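Local coordinates for protein cellulosomal scaffoldin (Bacteroides cellulosolvens, PDB 2XBT) that probably binds cellulose through this family 3b carbohydrate-binding module, one domain of a much longer cellulosomal scaffoldin, at residues A73-L78 with K87-K92; N7-L12 with Q33-S38; S15-A20 with Y27-L32. All blocks are in the same frame, centred on the assembly; numbering follows the deposited sequence.

Interaction 1 of 3, residues A73-L78 with K87-K92; sequences ATFNNL and KYIEIK
Thr-74 with Glu-90 and Asn-76 with Tyr-88 are the antiparallel hydrogen-bonded pairs of this ladder. Glu-90 N reaches Thr-74 O at 2.9 Å in the carbonyl plane and nearly straight, 168° at the hydrogen, and Thr-74 N returns the bond to Glu-90 O. Asn-76 and Tyr-88 exchange the same two backbone bonds. At the non-hydrogen-bonded pair between them, Ile-89 CA adds a CA-H...O contact of 3.4 Å to Thr-74 O.

Polar side chains form a second layer on one face. Asn-76 ND2 donates within its amide plane to Thr-74 OG1 at 3.1 Å and also weakly to Tyr-88 O. A water bridges Thr-74 OG1 to Glu-90 OE1, while Glu-90 OE2 pairs with Arg-48.

Tyr-88 provides the aromatic contact. With CG between the backbone N and the carbonyl carbon (chi1 61°), its ring swings toward the partner strand, and Asn-76 CB sits over one face, 3.6 Å from the ring centroid. The amide plane of Asn-76 is tilted 18° from that of the ring. A serine here, having no ring, would leave Asn-76 CB without its flat support, and the amide would probably be freer to turn away from Thr-74 OG1.

The other face is apolar: Phe-75 CE1 meets Ile-89 CG1 at 3.6 Å, and the short Ala-73 CB touches Ile-89 CG2 at 3.9 Å. Tyr-61 and Val-117 of the opposing sheet meet this side. Such alternation is characteristic of strands with one face on the core of a beta sandwich; here strand 71-82 edges one sheet of the family 3 jelly roll.

Interaction 2 of 3, residues N7-L12 with Q33-S38; sequences NSDLKL and QNTGSS
The open end of the beta hairpin made by strands 10-15 and 22-34 is held by Lys-11 and Gln-33, an antiparallel hydrogen-bonded pair, and by Asp-9 and Thr-35 just beyond it. Gln-33 N donates to Lys-11 O at 2.8 Å, and Lys-11 N returns a bond to Gln-33 O. On the face that Lys-11 and Gln-33 share, their long side chains run side by side, and a water accepts from Lys-11 NZ and donates to Gln-33 OE1; Gln-33 NE2 goes on to Glu-110.

Asp-9 O is gripped twice by one residue. Thr-35 N meets it at 2.8 Å in the carbonyl plane, whereas Thr-35 OG1 comes in tilted, at 3.1 Å from Asp-9 O. A chi1 of 62° holds that hydroxyl between the threonine's own N and carbonyl carbon, within range of the same acceptor.

Past the paired strands the chain bends in an Asx turn: Asn-34 OD1 accepts from Gly-36 N at 3.1 Å, the donor standing above the carbonyl plane. Asn-34 ND2 bonds Ser-38 O at 2.7 Å and also Gly-99 O, so an asparagine, with an acceptor and a donor on one short branch, suits this buried position. The carboxylate of Asp-9 leans over the bend, its OD2 3.1 Å from Gly-36 CA; a side chain on Gly-36 would run into it. A water donates to both Asp-9 OD2 and Asn-34 OD1 and accepts from Ser-38 N. On the same face as Asn-34, the apolar Leu-10 is buried against Tyr-40, Leu-98 and Val-155.

Interaction 3 of 3, residues S15-A20 with Y27-L32; sequences SNNGAA and YMNMKL. Unlike the reference sequence in segment 27-32: Tyr-27 (reference Cys).
Ser-15 and Asn-29 satisfy each other's backbones as an antiparallel hydrogen-bonded pair: Ser-15 N donates to Asn-29 O at 2.8 Å in the carbonyl plane, and Asn-29 N donates back to Ser-15 O at the same length. Their side chains add a weak bond, Asn-29 ND2 to Ser-15 OG at 3.4 Å. With CG anti to the carbonyl carbon (chi1 -56°), Asn-29 also brings ND2 to 2.8 Å from Asn-17 OD1, the two side chains crossing at about a right angle and their amide planes 40° apart.

Beyond this pair the chain leaves the strand in a type I' beta turn from Asn-16 to Ala-19, closed by Ala-19 N donating to Asn-16 O at 3.1 Å. Both central residues have positive phi, 66° at Asn-17, a conformation that asparagine and glycine tolerate well.

The buried amide of Asn-16 is satisfied outside these segments, OD1 accepting from Met-137 N and ND2 donating to Gly-135 O. A water donates to Tyr-27 O at 2.9 Å and weakly accepts from Asn-16 ND2. The Tyr-27 ring packs against the turn, crossed by the Asn-17 side chain at about a right angle, with CD2 meeting Ala-19 CB at 3.9 Å, while its hydroxyl bonds Gln-25 NE2.

Overall arrangement
Interactions 2 and 3 share strand 22-34 and belong to one hairpin: 7-12 with 33-38 lies at its open end, and 15-20 with 27-32, which falls between those segments in the chain, at its turn end, their centres 20 Å apart. Leu-12 packs on Met-30 between them. Interaction 1 follows both in sequence and lies in the other five-stranded sheet, its centre 17 Å from that of interaction 3 and 24 Å from that of interaction 2. Among the places where the sheets meet, Ile-91 touches Met-30 and Met-28, and Ile-89 touches Met-28. The hairpins thus contribute to opposite layers of the sandwich and share its apolar interior.

Interaction 1 of 3, residues A73-L78 with K87-K92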
ATOM      1  N   ALA A  73       3.440  10.054   0.116  1.00 25.52           N
ATOM      2  CA  ALA A  73       3.772   9.153  -0.977  1.00 20.45           C
ATOM      3  C   ALA A  73       4.739   9.787  -1.953  1.00 24.65           C
ATOM      4  O   ALA A  73       4.751  11.009  -2.144  1.00 25.98           O
ATOM      5  CB  ALA A  73       2.513   8.717  -1.703  1.00 23.81           C
ATOM      6  N   THR A  74       5.554   8.943  -2.570  1.00 25.90           N
ATOM      7  CA  THR A  74       6.405   9.350  -3.669  1.00 22.21           C
ATOM      8  C   THR A  74       6.180   8.389  -4.827  1.00 23.65           C
ATOM      9  O   THR A  74       5.742   7.265  -4.628  1.00 21.42           O
ATOM     10  CB  THR A  74       7.894   9.319  -3.267  1.00 21.89           C
ATOM     11  OG1 THR A  74       8.254   7.993  -2.870  1.00 22.80           O
ATOM     12  CG2 THR A  74       8.151  10.275  -2.094  1.00 27.64           C
ATOM     13  N   PHE A  75       6.465   8.845  -6.042  1.00 24.25           N
ATOM     14  CA  PHE A  75       6.358   7.999  -7.209  1.00 23.10           C
ATOM     15  C   PHE A  75       7.763   7.803  -7.748  1.00 25.88           C
ATOM     16  O   PHE A  75       8.539   8.760  -7.850  1.00 24.03           O
ATOM     17  CB  PHE A  75       5.446   8.662  -8.239  1.00 22.88           C
ATOM     18  CG  PHE A  75       4.069   8.951  -7.710  1.00 25.68           C
ATOM     19  CD1 PHE A  75       3.066   8.006  -7.810  1.00 26.22           C
ATOM     20  CD2 PHE A  75       3.788  10.155  -7.081  1.00 27.38           C
ATOM     21  CE1 PHE A  75       1.791   8.253  -7.311  1.00 25.43           C
ATOM     22  CE2 PHE A  75       2.513  10.411  -6.577  1.00 27.22           C
ATOM     23  CZ  PHE A  75       1.518   9.458  -6.694  1.00 27.76           C
ATOM     24  N   ASN A  76       8.080   6.557  -8.087  1.00 23.35           N
ATOM     25  CA  ASN A  76       9.451   6.130  -8.291  1.00 25.15           C
ATOM     26  C   ASN A  76       9.590   5.191  -9.470  1.00 25.71           C
ATOM     27  O   ASN A  76       8.689   4.406  -9.745  1.00 24.32           O
ATOM     28  CB  ASN A  76       9.930   5.369  -7.060  1.00 25.52           C
ATOM     29  CG  ASN A  76       9.727   6.148  -5.784  1.00 30.73           C
ATOM     30  OD1 ASN A  76      10.605   6.892  -5.363  1.00 28.74           O
ATOM     31  ND2 ASN A  76       8.549   6.007  -5.181  1.00 25.65           N
ATOM     32  N   ASN A  77      10.735   5.252 -10.141  1.00 28.41           N
ATOM     33  CA  ASN A  77      11.038   4.275 -11.177  1.00 24.82           C
ATOM     34  C   ASN A  77      11.371   2.913 -10.590  1.00 27.42           C
ATOM     35  O   ASN A  77      12.088   2.812  -9.598  1.00 31.21           O
ATOM     36  CB  ASN A  77      12.199   4.765 -12.040  1.00 32.54           C
ATOM     37  CG  ASN A  77      11.859   6.029 -12.785  1.00 36.02           C
ATOM     38  OD1 ASN A  77      12.561   7.031 -12.687  1.00 41.38           O
ATOM     39  ND2 ASN A  77      10.760   5.997 -13.523  1.00 34.58           N
ATOM     40  N   LEU A  78      10.842   1.861 -11.201  1.00 25.79           N
ATOM     41  CA  LEU A  78      11.136   0.503 -10.768  1.00 26.27           C
ATOM     42  C   LEU A  78      12.272  -0.059 -11.604  1.00 32.43           C
ATOM     43  O   LEU A  78      12.274   0.101 -12.821  1.00 31.23           O
ATOM     44  CB  LEU A  78       9.914  -0.392 -10.958  1.00 24.34           C
ATOM     45  CG  LEU A  78      10.107  -1.805 -10.421  1.00 26.34           C
ATOM     46  CD1 LEU A  78      10.262  -1.775  -8.917  1.00 28.46           C
ATOM     47  CD2 LEU A  78       8.953  -2.711 -10.830  1.00 26.40           C
ATOM     48  N   LYS A  87       6.990   1.454 -12.525  1.00 23.43           N
ATOM     49  CA  LYS A  87       7.007   2.407 -11.430  1.00 22.22           C
ATOM     50  C   LYS A  87       6.446   1.779 -10.163  1.00 20.72           C
ATOM     51  O   LYS A  87       5.854   0.700 -10.196  1.00 20.23           O
ATOM     52  CB  LYS A  87       6.143   3.631 -11.751  1.00 21.35           C
ATOM     53  CG  LYS A  87       6.402   4.310 -13.105  1.00 28.75           C
ATOM     54  CD  LYS A  87       7.407   5.445 -13.012  1.00 30.07           C
ATOM     55  CE  LYS A  87       7.507   6.179 -14.347  1.00 38.58           C
ATOM     56  NZ  LYS A  87       8.617   7.178 -14.390  1.00 39.20           N
ATOM     57  N   TYR A  88       6.631   2.473  -9.045  1.00 23.17           N
ATOM     58  CA  TYR A  88       5.894   2.154  -7.831  1.00 18.99           C
ATOM     59  C   TYR A  88       5.591   3.406  -7.034  1.00 20.02           C
ATOM     60  O   TYR A  88       6.352   4.374  -7.061  1.00 19.94           O
ATOM     61  CB  TYR A  88       6.619   1.138  -6.956  1.00 19.75           C
ATOM     62  CG  TYR A  88       7.969   1.578  -6.469  1.00 22.07           C
ATOM     63  CD1 TYR A  88       8.129   2.132  -5.190  1.00 24.44           C
ATOM     64  CD2 TYR A  88       9.086   1.456  -7.277  1.00 23.07           C
ATOM     65  CE1 TYR A  88       9.394   2.544  -4.737  1.00 22.55           C
ATOM     66  CE2 TYR A  88      10.334   1.851  -6.840  1.00 29.60           C
ATOM     67  CZ  TYR A  88      10.482   2.398  -5.570  1.00 30.19           C
ATOM     68  OH  TYR A  88      11.725   2.798  -5.151  1.00 31.82           O
ATOM     69  N   ILE A  89       4.444   3.394  -6.370  1.00 17.14           N
ATOM     70  CA  ILE A  89       4.140   4.392  -5.365  1.00 20.08           C
ATOM     71  C   ILE A  89       4.747   3.839  -4.080  1.00 17.43           C
ATOM     72  O   ILE A  89       4.559   2.658  -3.772  1.00 19.47           O
ATOM     73  CB  ILE A  89       2.636   4.501  -5.132  1.00 20.56           C
ATOM     74  CG1 ILE A  89       1.906   4.706  -6.461  1.00 25.43           C
ATOM     75  CG2 ILE A  89       2.324   5.643  -4.156  1.00 23.47           C
ATOM     76  CD1 ILE A  89       0.483   4.281  -6.414  1.00 26.72           C
ATOM     77  N   GLU A  90       5.435   4.690  -3.329  1.00 19.74           N
ATOM     78  CA  GLU A  90       5.899   4.307  -1.999  1.00 18.51           C
ATOM     79  C   GLU A  90       5.212   5.156  -0.962  1.00 19.77           C
ATOM     80  O   GLU A  90       5.366   6.380  -0.948  1.00 19.78           O
ATOM     81  CB  GLU A  90       7.414   4.459  -1.853  1.00 20.80           C
ATOM     82  CG  GLU A  90       7.914   4.033  -0.471  1.00 22.32           C
ATOM     83  CD  GLU A  90       9.422   3.868  -0.428  1.00 33.49           C
ATOM     84  OE1 GLU A  90      10.120   4.866  -0.167  1.00 35.26           O
ATOM     85  OE2 GLU A  90       9.906   2.742  -0.658  1.00 34.31           O
ATOM     86  N   ILE A  91       4.471   4.489  -0.088  1.00 17.78           N
ATOM     87  CA  ILE A  91       3.762   5.159   0.989  1.00 19.56           C
ATOM     88  C   ILE A  91       4.553   5.002   2.281  1.00 21.16           C
ATOM     89  O   ILE A  91       4.950   3.896   2.653  1.00 19.04           O
ATOM     90  CB  ILE A  91       2.342   4.589   1.120  1.00 19.34           C
ATOM     91  CG1 ILE A  91       1.556   4.853  -0.168  1.00 21.66           C
ATOM     92  CG2 ILE A  91       1.609   5.187   2.321  1.00 23.07           C
ATOM     93  CD1 ILE A  91       0.249   4.117  -0.228  1.00 23.21           C
ATOM     94  N   LYS A  92       4.801   6.120   2.955  1.00 19.56           N
ATOM     95  CA  LYS A  92       5.558   6.092   4.192  1.00 24.50           C
ATOM     96  C   LYS A  92       4.666   6.595   5.300  1.00 25.36           C
ATOM     97  O   LYS A  92       3.963   7.579   5.124  1.00 24.06           O
ATOM     98  CB  LYS A  92       6.782   6.998   4.098  1.00 30.53           C
ATOM     99  CG  LYS A  92       7.980   6.405   3.381  1.00 30.14           C
ATOM    100  CD  LYS A  92       9.198   7.292   3.617  1.00 40.76           C
ATOM    101  CE  LYS A  92      10.464   6.708   3.003  1.00 44.16           C
ATOM    102  NZ  LYS A  92      10.807   5.398   3.613  1.00 46.17           N
TER
HETATM  103  O   HOH W   1       9.162   7.213  -0.272  1.00 36.51           O

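Interaction 2 of 3, residues N7-L12 with Q33-S38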
ATOM      1  N   ASN A   7      10.785 -12.735   8.927  1.00 31.73           N
ATOM      2  CA  ASN A   7       9.687 -13.014   9.823  1.00 29.32           C
ATOM      3  C   ASN A   7       9.187 -11.748  10.495  1.00 31.16           C
ATOM      4  O   ASN A   7       9.949 -10.820  10.782  1.00 29.34           O
ATOM      5  CB  ASN A   7      10.085 -14.064  10.862  1.00 33.18           C
ATOM      6  CG  ASN A   7      10.250 -15.444  10.258  1.00 40.13           C
ATOM      7  OD1 ASN A   7       9.862 -15.684   9.112  1.00 46.04           O
ATOM      8  ND2 ASN A   7      10.819 -16.362  11.026  1.00 39.25           N
ATOM      9  N   SER A   8       7.885 -11.716  10.726  1.00 30.88           N
ATOM     10  CA  SER A   8       7.276 -10.641  11.460  1.00 28.09           C
ATOM     11  C   SER A   8       5.893 -11.154  11.739  1.00 26.88           C
ATOM     12  O   SER A   8       5.513 -12.219  11.245  1.00 33.08           O
ATOM     13  CB  SER A   8       7.212  -9.373  10.603  1.00 27.52           C
ATOM     14  OG  SER A   8       6.146  -9.461   9.662  1.00 27.00           O
ATOM     15  N   ASP A   9       5.125 -10.407  12.515  1.00 24.41           N
ATOM     16  CA  ASP A   9       3.736 -10.774  12.731  1.00 30.98           C
ATOM     17  C   ASP A   9       2.833  -9.787  11.975  1.00 28.57           C
ATOM     18  O   ASP A   9       1.680  -9.562  12.350  1.00 31.03           O
ATOM     19  CB  ASP A   9       3.420 -10.773  14.233  1.00 30.87           C
ATOM     20  CG  ASP A   9       4.219 -11.830  15.011  1.00 36.29           C
ATOM     21  OD1 ASP A   9       4.513 -12.902  14.437  1.00 32.86           O
ATOM     22  OD2 ASP A   9       4.541 -11.587  16.200  1.00 39.58           O
ATOM     23  N   LEU A  10       3.374  -9.192  10.919  1.00 26.23           N
ATOM     24  CA  LEU A  10       2.647  -8.168  10.151  1.00 22.78           C
ATOM     25  C   LEU A  10       1.862  -8.771   8.991  1.00 22.86           C
ATOM     26  O   LEU A  10       2.357  -9.653   8.281  1.00 24.67           O
ATOM     27  CB  LEU A  10       3.616  -7.114   9.635  1.00 21.53           C
ATOM     28  CG  LEU A  10       4.326  -6.244  10.667  1.00 22.85           C
ATOM     29  CD1 LEU A  10       5.424  -5.418  10.032  1.00 23.66           C
ATOM     30  CD2 LEU A  10       3.325  -5.352  11.381  1.00 24.90           C
ATOM     31  N   LYS A  11       0.638  -8.297   8.802  1.00 25.38           N
ATOM     32  CA  LYS A  11      -0.218  -8.789   7.728  1.00 23.04           C
ATOM     33  C   LYS A  11      -0.971  -7.633   7.082  1.00 26.73           C
ATOM     34  O   LYS A  11      -1.429  -6.731   7.777  1.00 24.10           O
ATOM     35  CB  LYS A  11      -1.189  -9.814   8.304  1.00 25.82           C
ATOM     36  CG  LYS A  11      -2.326 -10.221   7.415  1.00 31.81           C
ATOM     37  CD  LYS A  11      -3.124 -11.339   8.089  1.00 35.54           C
ATOM     38  CE  LYS A  11      -4.464 -11.570   7.415  1.00 39.53           C
ATOM     39  NZ  LYS A  11      -5.258 -12.652   8.074  1.00 34.50           N
ATOM     40  N   LEU A  12      -1.088  -7.653   5.752  1.00 23.31           N
ATOM     41  CA  LEU A  12      -1.775  -6.581   5.046  1.00 20.11           C
ATOM     42  C   LEU A  12      -3.091  -7.069   4.480  1.00 23.75           C
ATOM     43  O   LEU A  12      -3.133  -8.096   3.807  1.00 23.66           O
ATOM     44  CB  LEU A  12      -0.910  -6.046   3.902  1.00 21.89           C
ATOM     45  CG  LEU A  12      -1.411  -4.808   3.161  1.00 20.55           C
ATOM     46  CD1 LEU A  12      -1.446  -3.623   4.101  1.00 20.86           C
ATOM     47  CD2 LEU A  12      -0.537  -4.492   1.948  1.00 18.94           C
ATOM     48  N   GLN A  33      -2.013  -5.138   9.966  1.00 21.45           N
ATOM     49  CA  GLN A  33      -2.268  -5.720  11.284  1.00 26.51           C
ATOM     50  C   GLN A  33      -1.009  -6.316  11.900  1.00 28.09           C
ATOM     51  O   GLN A  33      -0.132  -6.821  11.201  1.00 26.77           O
ATOM     52  CB  GLN A  33      -3.324  -6.823  11.193  1.00 26.81           C
ATOM     53  CG  GLN A  33      -4.715  -6.344  10.885  1.00 31.83           C
ATOM     54  CD  GLN A  33      -5.709  -7.492  10.752  1.00 39.20           C
ATOM     55  OE1 GLN A  33      -5.346  -8.601  10.354  1.00 37.03           O
ATOM     56  NE2 GLN A  33      -6.969  -7.227  11.080  1.00 34.44           N
ATOM     57  N   ASN A  34      -0.930  -6.266  13.222  1.00 25.62           N
ATOM     58  CA  ASN A  34       0.118  -6.970  13.942  1.00 25.10           C
ATOM     59  C   ASN A  34      -0.585  -8.099  14.682  1.00 29.79           C
ATOM     60  O   ASN A  34      -1.449  -7.848  15.509  1.00 24.40           O
ATOM     61  CB  ASN A  34       0.828  -6.011  14.898  1.00 25.41           C
ATOM     62  CG  ASN A  34       1.775  -6.717  15.863  1.00 24.82           C
ATOM     63  OD1 ASN A  34       2.175  -7.851  15.644  1.00 25.84           O
ATOM     64  ND2 ASN A  34       2.133  -6.031  16.937  1.00 24.10           N
ATOM     65  N   THR A  35      -0.244  -9.339  14.353  1.00 26.00           N
ATOM     66  CA  THR A  35      -0.938 -10.493  14.914  1.00 27.65           C
ATOM     67  C   THR A  35      -0.235 -11.066  16.144  1.00 26.44           C
ATOM     68  O   THR A  35      -0.730 -12.016  16.765  1.00 26.48           O
ATOM     69  CB  THR A  35      -0.978 -11.635  13.907  1.00 28.17           C
ATOM     70  OG1 THR A  35       0.372 -12.026  13.615  1.00 33.24           O
ATOM     71  CG2 THR A  35      -1.679 -11.199  12.635  1.00 26.77           C
ATOM     72  N   GLY A  36       0.923 -10.511  16.479  1.00 28.52           N
ATOM     73  CA  GLY A  36       1.749 -11.056  17.552  1.00 32.01           C
ATOM     74  C   GLY A  36       1.957 -10.129  18.733  1.00 27.44           C
ATOM     75  O   GLY A  36       1.233  -9.147  18.905  1.00 28.46           O
ATOM     76  N   SER A  37       2.964 -10.433  19.548  1.00 27.16           N
ATOM     77  CA  SER A  37       3.161  -9.728  20.807  1.00 25.28           C
ATOM     78  C   SER A  37       4.220  -8.625  20.778  1.00 26.14           C
ATOM     79  O   SER A  37       4.398  -7.930  21.774  1.00 29.81           O
ATOM     80  CB  SER A  37       3.484 -10.733  21.919  1.00 31.35           C
ATOM     81  OG  SER A  37       4.551 -11.566  21.507  1.00 30.68           O
ATOM     82  N   SER A  38       4.919  -8.467  19.655  1.00 22.11           N
ATOM     83  CA  SER A  38       5.842  -7.347  19.468  1.00 25.56           C
ATOM     84  C   SER A  38       5.109  -6.032  19.225  1.00 25.59           C
ATOM     85  O   SER A  38       3.900  -6.015  19.007  1.00 28.34           O
ATOM     86  CB  SER A  38       6.750  -7.614  18.276  1.00 28.04           C
ATOM     87  OG  SER A  38       7.413  -8.859  18.405  1.00 31.63           O
TER
HETATM   88  O   HOH W   2       4.231  -9.087  16.825  1.00 28.23           O
HETATM   89  O   HOH W   3       3.732 -13.328  19.020  1.00 41.54           O
HETATM   90  O   HOH W   4      -6.992 -10.710   9.568  1.00 37.45           O

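Interaction 3 of 3, residues S15-A20 with Y27-L32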
ATOM      1  N   SER A  15      -8.234  -3.454   0.024  1.00 20.04           N
ATOM      2  CA  SER A  15      -9.413  -3.320  -0.830  1.00 22.97           C
ATOM      3  C   SER A  15      -9.300  -2.073  -1.670  1.00 22.18           C
ATOM      4  O   SER A  15      -8.500  -1.195  -1.383  1.00 25.39           O
ATOM      5  CB  SER A  15     -10.699  -3.270  -0.008  1.00 27.19           C
ATOM      6  OG  SER A  15     -10.997  -1.943   0.357  1.00 30.89           O
ATOM      7  N   ASN A  16     -10.109  -1.987  -2.719  1.00 26.76           N
ATOM      8  CA  ASN A  16     -10.056  -0.839  -3.617  1.00 22.05           C
ATOM      9  C   ASN A  16     -11.464  -0.339  -3.953  1.00 30.03           C
ATOM     10  O   ASN A  16     -11.676   0.301  -4.976  1.00 30.37           O
ATOM     11  CB  ASN A  16      -9.268  -1.165  -4.895  1.00 19.85           C
ATOM     12  CG  ASN A  16      -9.772  -2.406  -5.598  1.00 25.40           C
ATOM     13  OD1 ASN A  16     -10.870  -2.897  -5.315  1.00 26.99           O
ATOM     14  ND2 ASN A  16      -8.970  -2.931  -6.522  1.00 23.29           N
ATOM     15  N   ASN A  17     -12.413  -0.622  -3.067  1.00 32.68           N
ATOM     16  CA  ASN A  17     -13.779  -0.172  -3.261  1.00 36.27           C
ATOM     17  C   ASN A  17     -14.419  -0.845  -4.469  1.00 36.85           C
ATOM     18  O   ASN A  17     -15.308  -0.278  -5.106  1.00 44.92           O
ATOM     19  CB  ASN A  17     -13.813   1.349  -3.432  1.00 38.61           C
ATOM     20  CG  ASN A  17     -13.412   2.089  -2.165  1.00 47.93           C
ATOM     21  OD1 ASN A  17     -13.401   1.513  -1.074  1.00 46.16           O
ATOM     22  ND2 ASN A  17     -13.091   3.378  -2.304  1.00 48.16           N
ATOM     23  N   GLY A  18     -13.953  -2.049  -4.785  1.00 33.98           N
ATOM     24  CA  GLY A  18     -14.444  -2.790  -5.936  1.00 36.71           C
ATOM     25  C   GLY A  18     -14.062  -2.188  -7.282  1.00 34.50           C
ATOM     26  O   GLY A  18     -14.604  -2.585  -8.317  1.00 32.72           O
ATOM     27  N   ALA A  19     -13.128  -1.240  -7.277  1.00 29.86           N
ATOM     28  CA  ALA A  19     -12.705  -0.592  -8.518  1.00 27.77           C
ATOM     29  C   ALA A  19     -12.456  -1.578  -9.663  1.00 31.19           C
ATOM     30  O   ALA A  19     -11.860  -2.643  -9.475  1.00 31.97           O
ATOM     31  CB  ALA A  19     -11.480   0.268  -8.294  1.00 27.75           C
ATOM     32  N   ALA A  20     -12.922  -1.209 -10.855  1.00 29.49           N
ATOM     33  CA  ALA A  20     -12.718  -2.020 -12.052  1.00 30.93           C
ATOM     34  C   ALA A  20     -11.383  -1.687 -12.710  1.00 29.17           C
ATOM     35  O   ALA A  20     -10.750  -0.691 -12.377  1.00 28.15           O
ATOM     36  CB  ALA A  20     -13.853  -1.789 -13.042  1.00 36.90           C
ATOM     37  N   TYR A  27      -7.588   3.257  -6.335  1.00 22.12           N
ATOM     38  CA  TYR A  27      -8.001   3.208  -4.931  1.00 24.92           C
ATOM     39  C   TYR A  27      -7.156   2.221  -4.148  1.00 22.07           C
ATOM     40  O   TYR A  27      -6.967   1.080  -4.585  1.00 22.54           O
ATOM     41  CB  TYR A  27      -9.461   2.809  -4.797  1.00 25.51           C
ATOM     42  CG  TYR A  27     -10.403   3.804  -5.405  1.00 30.65           C
ATOM     43  CD1 TYR A  27     -11.031   4.764  -4.622  1.00 31.71           C
ATOM     44  CD2 TYR A  27     -10.656   3.790  -6.767  1.00 27.76           C
ATOM     45  CE1 TYR A  27     -11.894   5.688  -5.186  1.00 31.27           C
ATOM     46  CE2 TYR A  27     -11.521   4.700  -7.340  1.00 32.85           C
ATOM     47  CZ  TYR A  27     -12.130   5.649  -6.550  1.00 35.99           C
ATOM     48  OH  TYR A  27     -12.986   6.553  -7.126  1.00 39.67           O
ATOM     49  N   MET A  28      -6.672   2.657  -2.990  1.00 20.38           N
ATOM     50  CA  MET A  28      -5.883   1.814  -2.105  1.00 22.24           C
ATOM     51  C   MET A  28      -6.388   1.949  -0.683  1.00 23.12           C
ATOM     52  O   MET A  28      -6.119   2.947  -0.031  1.00 24.68           O
ATOM     53  CB  MET A  28      -4.421   2.263  -2.102  1.00 24.82           C
ATOM     54  CG  MET A  28      -3.614   1.877  -3.319  1.00 30.71           C
ATOM     55  SD  MET A  28      -2.164   2.959  -3.406  1.00 34.32           S
ATOM     56  CE  MET A  28      -3.003   4.477  -3.786  1.00 29.86           C
ATOM     57  N   ASN A  29      -7.099   0.944  -0.199  1.00 23.08           N
ATOM     58  CA  ASN A  29      -7.525   0.940   1.186  1.00 26.40           C
ATOM     59  C   ASN A  29      -6.863  -0.227   1.866  1.00 26.30           C
ATOM     60  O   ASN A  29      -7.041  -1.381   1.464  1.00 26.00           O
ATOM     61  CB  ASN A  29      -9.032   0.795   1.289  1.00 25.72           C
ATOM     62  CG  ASN A  29      -9.770   1.858   0.524  1.00 28.74           C
ATOM     63  OD1 ASN A  29      -9.488   3.050   0.657  1.00 32.29           O
ATOM     64  ND2 ASN A  29     -10.727   1.433  -0.290  1.00 33.16           N
ATOM     65  N   MET A  30      -6.092   0.067   2.901  1.00 23.74           N
ATOM     66  CA  MET A  30      -5.249  -0.953   3.495  1.00 21.43           C
ATOM     67  C   MET A  30      -5.376  -0.994   4.996  1.00 25.68           C
ATOM     68  O   MET A  30      -5.530   0.040   5.643  1.00 28.04           O
ATOM     69  CB  MET A  30      -3.810  -0.716   3.098  1.00 21.03           C
ATOM     70  CG  MET A  30      -3.618  -1.010   1.617  1.00 29.75           C
ATOM     71  SD  MET A  30      -2.077  -0.426   0.959  1.00 31.39           S
ATOM     72  CE  MET A  30      -2.164   1.332   1.232  1.00 24.33           C
ATOM     73  N   LYS A  31      -5.321  -2.199   5.537  1.00 21.56           N
ATOM     74  CA  LYS A  31      -5.226  -2.382   6.969  1.00 23.78           C
ATOM     75  C   LYS A  31      -3.994  -3.196   7.219  1.00 21.49           C
ATOM     76  O   LYS A  31      -3.895  -4.337   6.768  1.00 21.69           O
ATOM     77  CB  LYS A  31      -6.407  -3.189   7.500  1.00 24.80           C
ATOM     78  CG  LYS A  31      -7.573  -2.390   7.985  1.00 36.36           C
ATOM     79  CD  LYS A  31      -8.428  -3.261   8.908  1.00 39.25           C
ATOM     80  CE  LYS A  31      -9.769  -2.623   9.230  1.00 44.07           C
ATOM     81  NZ  LYS A  31     -10.571  -3.499  10.146  1.00 44.18           N
ATOM     82  N   LEU A  32      -3.052  -2.624   7.946  1.00 18.84           N
ATOM     83  CA  LEU A  32      -1.865  -3.352   8.324  1.00 19.15           C
ATOM     84  C   LEU A  32      -2.072  -3.823   9.754  1.00 22.21           C
ATOM     85  O   LEU A  32      -2.301  -3.004  10.643  1.00 21.39           O
ATOM     86  CB  LEU A  32      -0.634  -2.459   8.177  1.00 19.44           C
ATOM     87  CG  LEU A  32       0.723  -3.010   8.643  1.00 22.47           C
ATOM     88  CD1 LEU A  32       1.125  -4.298   7.920  1.00 23.19           C
ATOM     89  CD2 LEU A  32       1.801  -1.940   8.482  1.00 23.46           C
TER
HETATM   90  O   HOH W   5      -6.137  -0.984  -6.522  1.00 20.17           O